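Local coordinates for protein terminase, large subunit (Enterobacteria phage P22, PDB 4DKW) that drives viral DNA into empty capsids as an ATP-powered motor subunit and cuts the genome with its C-terminal nuclease domain, the part in this chain, at residues D170-L173 with D174-Y178. Residues are numbered along the deposited sequence; the frame is centred on the assembly and turned at random.
With MG (magnesium ion), chain E.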
loop_
_atom_site.group_PDB
_atom_site.type_symbol
_atom_site.label_atom_id
_atom_site.label_comp_id
_atom_site.label_asym_id
_atom_site.label_seq_id
_atom_site.Cartn_x
_atom_site.Cartn_y
_atom_site.Cartn_z
ATOM N N ASP A 170 -6.148 8.265 4.068
ATOM C CA ASP A 170 -5.247 7.175 4.407
ATOM C C ASP A 170 -5.335 5.986 3.463
ATOM O O ASP A 170 -4.988 4.873 3.832
ATOM C CB ASP A 170 -5.481 6.727 5.853
ATOM C CG ASP A 170 -6.880 6.203 6.090
ATOM O OD1 ASP A 170 -7.715 6.302 5.175
ATOM O OD2 ASP A 170 -7.147 5.694 7.203
ATOM N N ASP A 171 -5.777 6.235 2.236
ATOM C CA ASP A 171 -5.924 5.183 1.232
ATOM C C ASP A 171 -4.587 4.629 0.711
ATOM O O ASP A 171 -4.410 3.415 0.653
ATOM C CB ASP A 171 -6.788 5.694 0.087
ATOM C CG ASP A 171 -8.019 6.437 0.590
ATOM O OD1 ASP A 171 -8.937 5.773 1.145
ATOM O OD2 ASP A 171 -8.053 7.681 0.449
ATOM N N VAL A 172 -3.668 5.516 0.324
ATOM C CA VAL A 172 -2.301 5.129 -0.038
ATOM C C VAL A 172 -1.568 4.494 1.157
ATOM O O VAL A 172 -0.850 3.503 0.999
ATOM C CB VAL A 172 -1.494 6.329 -0.602
ATOM C CG1 VAL A 172 -0.009 5.960 -0.810
ATOM C CG2 VAL A 172 -2.116 6.813 -1.908
ATOM N N LEU A 173 -1.777 5.047 2.351
ATOM C CA LEU A 173 -1.169 4.510 3.566
ATOM C C LEU A 173 -1.662 3.088 3.837
ATOM O O LEU A 173 -0.867 2.182 4.097
ATOM C CB LEU A 173 -1.444 5.425 4.767
ATOM C CG LEU A 173 -0.760 6.799 4.707
ATOM C CD1 LEU A 173 -1.238 7.700 5.837
ATOM C CD2 LEU A 173 0.761 6.657 4.755
ATOM N N ASP A 174 -2.971 2.887 3.749
ATOM C CA ASP A 174 -3.543 1.560 3.929
ATOM C C ASP A 174 -2.993 0.558 2.921
ATOM O O ASP A 174 -2.529 -0.526 3.295
ATOM C CB ASP A 174 -5.065 1.608 3.819
ATOM C CG ASP A 174 -5.720 2.190 5.050
ATOM O OD1 ASP A 174 -5.028 2.382 6.074
ATOM O OD2 ASP A 174 -6.939 2.439 4.996
ATOM N N ALA A 175 -3.064 0.918 1.644
ATOM C CA ALA A 175 -2.512 0.089 0.572
ATOM C C ALA A 175 -1.045 -0.267 0.826
ATOM O O ALA A 175 -0.660 -1.429 0.713
ATOM C CB ALA A 175 -2.669 0.784 -0.776
ATOM N N THR A 176 -0.234 0.732 1.175
ATOM C CA THR A 176 1.172 0.494 1.463
ATOM C C THR A 176 1.320 -0.524 2.579
ATOM O O THR A 176 2.119 -1.448 2.489
ATOM C CB THR A 176 1.897 1.788 1.851
ATOM O OG1 THR A 176 1.764 2.735 0.787
ATOM C CG2 THR A 176 3.374 1.518 2.084
ATOM N N ARG A 177 0.517 -0.361 3.621
ATOM C CA ARG A 177 0.540 -1.252 4.764
ATOM C C ARG A 177 0.141 -2.679 4.347
ATOM O O ARG A 177 0.763 -3.659 4.782
ATOM C CB ARG A 177 -0.381 -0.691 5.849
ATOM C CG ARG A 177 -0.020 -1.086 7.256
ATOM C CD ARG A 177 -0.775 -0.257 8.304
ATOM N NE ARG A 177 -2.108 0.141 7.848
ATOM C CZ ARG A 177 -3.155 -0.674 7.769
ATOM N NH1 ARG A 177 -3.036 -1.949 8.118
ATOM N NH2 ARG A 177 -4.321 -0.211 7.332
ATOM N N TYR A 178 -0.860 -2.798 3.476
ATOM C CA TYR A 178 -1.280 -4.119 2.966
ATOM C C TYR A 178 -0.189 -4.834 2.169
ATOM O O TYR A 178 -0.014 -6.051 2.298
ATOM C CB TYR A 178 -2.546 -4.030 2.103
ATOM C CG TYR A 178 -3.726 -3.425 2.820
ATOM C CD1 TYR A 178 -3.916 -3.630 4.182
ATOM C CD2 TYR A 178 -4.647 -2.638 2.137
ATOM C CE1 TYR A 178 -4.991 -3.066 4.838
ATOM C CE2 TYR A 178 -5.723 -2.076 2.785
ATOM C CZ TYR A 178 -5.891 -2.296 4.133
ATOM O OH TYR A 178 -6.967 -1.738 4.780
HETATM MG MG MG E . -9.809 3.771 1.922
HETATM O O HOH W 1 -8.803 2.947 6.710
HETATM O O HOH W 2 -10.586 1.955 2.207
HETATM O O HOH W 3 -11.246 5.213 2.626
#
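D170 to D174, D171 to A175, V172 to T176 and L173 to R177 are joined by successive i to i+4 backbone hydrogen bonds, the first turns of helix 171-181; A175 N to D171 O is nearly straight (3.0 Å, 171°). V172 O accepts twice. T176 N lies 2.8 Å from V172 O. T176 OG1 donates to V172 O at 2.7 Å, from the other face of its plane. The hydroxyl lies beside its own backbone N (chi1 -58°), which turns it back along the helix, so the buried group donates its hydrogen to V172 O. The helix belongs to the RNase H-like nuclease fold, and its first turn carries D171, one of two catalytic magnesium-binding aspartates. D171 OD1 binds magnesium at 2.3 Å, with D33, the other aspartate, and two waters as further ligands. D170 holds the N-cap position but makes no capping bond with its side chain. The carboxylates of D170 and D174 are turned 49° apart, and D170 OD2 lies 3.9 Å from D174 OD2. One water donates to both OD2 atoms and bridges them. R177 NH2 meets D174 OD1 at 3.0 Å in a salt bridge. OD1 lies at the guanidinium edge, in its plane, while NH2 comes from above the carboxylate plane. On the helix side facing strands 40-48 and 53-62, V172 packs on I43 and V59, and T176 on L56. E153 of helix 148-156 takes hydrogen bonds from the backbone N atoms of V172 and L173.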